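Local coordinates for protein citryl-spermidine/3,4-dihydroxybenzoyl-citryl-spermidine:spermidine ligase (Bacillus anthracis, PDB 3TO3) that catalyses the ATP-dependent condensation of spermidine with citryl-spermidine intermediates in the biosynthesis of the siderophore petrobactin, at residues Ile345-Met354 / Leu366-Tyr377. Numbering follows the deposited sequence. Where two conformers were deposited one is given.
Sequences ILLKEFSSVM and LGCIWRESVHHY
Val353 and Cys368 are an antiparallel hydrogen-bonded pair of a beta hairpin, strands 345-355 and 367-371, within the mixed sheet of this IucA/IucC-family synthetase. Two backbone bonds define the pair, Val353 N to Cys368 O at 2.9 Å and Cys368 N to Val353 O at 2.8 Å, and the N-to-C directions of 349-354 and 367-371 lie 174° apart. On the same face Val353 CG1 meets Trp370 CZ3 at 3.8 Å, while Cys368 SG sits over one indole face near its rim; Pro245 and helix 208-219 border this side.

Glu349 and Arg371 emerge on the other face, side by side and pointing the same way. Glu349 OE2 forms a salt bridge at the guanidinium edge of Arg371, 3.0 Å from NH1, although carboxylate and guanidinium planes are turned 58° apart. NH1 also forms a salt bridge with Asp459, a magnesium ligand, and Phe460 N donates to Glu349 OE2, tying the hairpin to the ATP site. A water accepts from Arg371 NH1 and donates to Leu347 O.

Past the regular pairing, the side chain of Glu372 runs extended alongside that of Lys348: its N donates to Lys348 O, and its OE1 receives Lys348 N at 3.0 Å from above the carboxylate plane. Tyr377 presents a ring face to Ile345, whose CG2, anti to the backbone N, makes a CH-pi contact 17° off the ring normal. Leu347 CD2 packs against CD2 and CE2 of that ring. Tyr377 OH donates to Glu372 OE1 on the syn side at 2.6 Å, giving that oxygen a second donor besides Lys348 N.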
# COMPACT_ATOMS: atom_id res chain seq x y z
N ILE B 345 -12.94 -27.25 26.48
CA ILE B 345 -13.88 -26.78 25.46
C ILE B 345 -13.09 -26.57 24.17
O ILE B 345 -12.05 -25.95 24.22
CB ILE B 345 -14.46 -25.43 25.85
CG1 ILE B 345 -15.21 -25.53 27.16
CG2 ILE B 345 -15.34 -24.85 24.73
CD1 ILE B 345 -15.34 -24.18 27.83
N LEU B 346 -13.57 -27.09 23.04
CA LEU B 346 -12.96 -26.75 21.75
C LEU B 346 -13.97 -25.93 20.95
O LEU B 346 -15.02 -26.46 20.61
CB LEU B 346 -12.59 -28.00 20.97
CG LEU B 346 -11.58 -28.93 21.63
CD1 LEU B 346 -11.27 -30.05 20.69
CD2 LEU B 346 -10.31 -28.22 21.98
N LEU B 347 -13.71 -24.66 20.66
CA LEU B 347 -14.74 -23.91 19.94
C LEU B 347 -14.61 -24.35 18.48
O LEU B 347 -13.61 -24.08 17.80
CB LEU B 347 -14.51 -22.40 20.06
CG LEU B 347 -14.48 -21.87 21.48
CD1 LEU B 347 -14.12 -20.41 21.49
CD2 LEU B 347 -15.86 -22.12 22.18
N LYS B 348 -15.66 -25.01 17.98
CA LYS B 348 -15.53 -25.71 16.73
C LYS B 348 -15.65 -24.71 15.59
O LYS B 348 -16.53 -23.84 15.63
CB LYS B 348 -16.60 -26.80 16.60
CG LYS B 348 -16.45 -27.98 17.56
CD LYS B 348 -17.53 -29.05 17.29
CE LYS B 348 -17.84 -29.94 18.53
NZ LYS B 348 -18.74 -29.34 19.57
N GLU B 349 -14.78 -24.84 14.58
CA GLU B 349 -14.96 -24.05 13.39
C GLU B 349 -15.80 -25.01 12.56
O GLU B 349 -15.28 -25.86 11.86
CB GLU B 349 -13.55 -23.86 12.77
CG GLU B 349 -12.67 -22.86 13.62
CD GLU B 349 -11.14 -23.03 13.53
OE1 GLU B 349 -10.59 -23.72 12.66
OE2 GLU B 349 -10.46 -22.44 14.38
N PHE B 350 -17.12 -24.80 12.57
CA PHE B 350 -18.00 -25.87 12.15
C PHE B 350 -18.50 -25.71 10.71
O PHE B 350 -19.16 -26.59 10.15
CB PHE B 350 -19.17 -26.06 13.14
CG PHE B 350 -20.04 -24.85 13.27
CD1 PHE B 350 -19.77 -23.88 14.22
CD2 PHE B 350 -21.11 -24.67 12.41
CE1 PHE B 350 -20.54 -22.76 14.33
CE2 PHE B 350 -21.89 -23.54 12.51
CZ PHE B 350 -21.61 -22.58 13.48
N SER B 351 -18.16 -24.58 10.11
CA SER B 351 -18.56 -24.34 8.75
C SER B 351 -17.62 -23.34 8.08
O SER B 351 -16.99 -22.53 8.77
CB SER B 351 -19.99 -23.83 8.75
OG SER B 351 -20.50 -23.81 7.45
N SER B 352 -17.49 -23.42 6.76
CA SER B 352 -16.59 -22.49 6.07
C SER B 352 -17.00 -22.40 4.63
O SER B 352 -17.64 -23.28 4.13
CB SER B 352 -15.15 -22.96 6.16
OG SER B 352 -14.98 -24.08 5.34
N VAL B 353 -16.65 -21.30 3.97
CA VAL B 353 -17.00 -21.11 2.58
C VAL B 353 -16.02 -20.12 2.01
O VAL B 353 -15.50 -19.28 2.74
CB VAL B 353 -18.42 -20.55 2.45
CG1 VAL B 353 -18.48 -19.13 3.00
CG2 VAL B 353 -18.88 -20.61 0.99
N MSE B 354 -15.78 -20.19 0.71
CA MSE B 354 -14.86 -19.26 0.07
C MSE B 354 -15.06 -19.12 -1.46
O MSE B 354 -15.66 -19.97 -2.13
CB MSE B 354 -13.46 -19.76 0.29
CG MSE B 354 -13.20 -20.90 -0.66
SE MSE B 354 -11.57 -21.79 -0.25
CE MSE B 354 -12.31 -23.47 0.44
N LEU B 366 -11.21 -13.67 -0.15
CA LEU B 366 -12.62 -13.76 0.15
C LEU B 366 -12.98 -15.13 0.74
O LEU B 366 -13.30 -16.06 0.02
CB LEU B 366 -13.32 -13.57 -1.19
CG LEU B 366 -14.78 -13.22 -1.25
CD1 LEU B 366 -15.04 -12.10 -0.32
CD2 LEU B 366 -14.99 -12.81 -2.67
N GLY B 367 -13.18 -15.18 2.04
CA GLY B 367 -13.31 -16.47 2.67
C GLY B 367 -13.94 -16.24 4.00
O GLY B 367 -13.82 -15.16 4.56
N CYS B 368 -14.59 -17.26 4.53
CA CYS B 368 -15.24 -17.17 5.81
C CYS B 368 -15.19 -18.48 6.57
O CYS B 368 -15.45 -19.53 6.00
CB CYS B 368 -16.69 -16.73 5.60
SG CYS B 368 -17.68 -16.67 7.13
N ILE B 369 -14.91 -18.41 7.87
CA ILE B 369 -15.08 -19.56 8.76
C ILE B 369 -15.97 -19.18 9.93
O ILE B 369 -15.75 -18.16 10.57
CB ILE B 369 -13.75 -20.05 9.32
CG1 ILE B 369 -12.87 -20.62 8.23
CG2 ILE B 369 -13.99 -21.10 10.42
CD1 ILE B 369 -11.36 -20.58 8.55
N TRP B 370 -16.97 -20.00 10.23
CA TRP B 370 -17.85 -19.73 11.37
C TRP B 370 -17.36 -20.53 12.55
O TRP B 370 -16.89 -21.63 12.39
CB TRP B 370 -19.29 -20.13 11.08
CG TRP B 370 -20.05 -19.19 10.23
CD1 TRP B 370 -20.80 -18.15 10.67
CD2 TRP B 370 -20.19 -19.21 8.79
NE1 TRP B 370 -21.42 -17.52 9.61
CE2 TRP B 370 -21.04 -18.14 8.44
CE3 TRP B 370 -19.68 -20.02 7.77
CZ2 TRP B 370 -21.39 -17.84 7.10
CZ3 TRP B 370 -20.03 -19.73 6.44
CH2 TRP B 370 -20.88 -18.64 6.13
N ARG B 371 -17.45 -19.96 13.75
CA ARG B 371 -16.96 -20.66 14.94
C ARG B 371 -17.96 -20.57 16.10
O ARG B 371 -18.65 -19.55 16.24
CB ARG B 371 -15.58 -20.12 15.32
CG ARG B 371 -15.25 -20.22 16.77
CD ARG B 371 -13.74 -20.19 17.00
NE ARG B 371 -13.12 -18.91 16.70
CZ ARG B 371 -11.93 -18.78 16.12
NH1 ARG B 371 -11.24 -19.84 15.76
NH2 ARG B 371 -11.43 -17.58 15.89
N GLU B 372 -18.06 -21.64 16.91
CA GLU B 372 -19.00 -21.66 18.04
C GLU B 372 -18.71 -20.53 19.01
O GLU B 372 -17.55 -20.28 19.36
CB GLU B 372 -18.88 -22.97 18.85
CG GLU B 372 -19.34 -24.22 18.16
CD GLU B 372 -19.18 -25.44 19.06
OE1 GLU B 372 -18.07 -25.62 19.66
OE2 GLU B 372 -20.17 -26.23 19.17
N SER B 373 -19.76 -19.86 19.47
CA SER B 373 -19.63 -18.85 20.53
C SER B 373 -19.24 -19.51 21.83
O SER B 373 -19.82 -20.52 22.19
CB SER B 373 -20.99 -18.18 20.77
OG SER B 373 -20.86 -17.17 21.75
N VAL B 374 -18.28 -18.94 22.55
CA VAL B 374 -17.93 -19.47 23.87
C VAL B 374 -19.13 -19.45 24.84
O VAL B 374 -19.19 -20.23 25.79
CB VAL B 374 -16.77 -18.68 24.50
CG1 VAL B 374 -17.27 -17.38 25.09
CG2 VAL B 374 -16.12 -19.51 25.57
N HIS B 375 -20.11 -18.58 24.59
CA HIS B 375 -21.32 -18.54 25.43
C HIS B 375 -22.19 -19.79 25.38
O HIS B 375 -22.95 -20.04 26.30
CB HIS B 375 -22.15 -17.30 25.14
CG HIS B 375 -21.41 -16.03 25.43
ND1 HIS B 375 -21.17 -15.60 26.71
CD2 HIS B 375 -20.81 -15.15 24.61
CE1 HIS B 375 -20.47 -14.48 26.67
NE2 HIS B 375 -20.24 -14.19 25.40
N HIS B 376 -22.07 -20.55 24.30
CA HIS B 376 -22.67 -21.86 24.16
C HIS B 376 -22.24 -22.73 25.35
O HIS B 376 -23.04 -23.46 25.91
CB HIS B 376 -22.21 -22.47 22.83
CG HIS B 376 -22.76 -23.83 22.52
ND1 HIS B 376 -22.67 -24.89 23.39
CD2 HIS B 376 -23.36 -24.31 21.41
CE1 HIS B 376 -23.22 -25.96 22.84
NE2 HIS B 376 -23.65 -25.63 21.64
N TYR B 377 -20.97 -22.63 25.72
CA TYR B 377 -20.38 -23.47 26.78
C TYR B 377 -20.38 -22.99 28.24
O TYR B 377 -20.17 -23.80 29.14
CB TYR B 377 -18.92 -23.77 26.42
CG TYR B 377 -18.76 -24.65 25.21
CD1 TYR B 377 -18.93 -26.02 25.29
CD2 TYR B 377 -18.41 -24.09 23.97
CE1 TYR B 377 -18.77 -26.83 24.17
CE2 TYR B 377 -18.23 -24.89 22.85
CZ TYR B 377 -18.41 -26.27 22.95
OH TYR B 377 -18.24 -27.07 21.83
O HOH W 1 -11.53 -22.45 17.00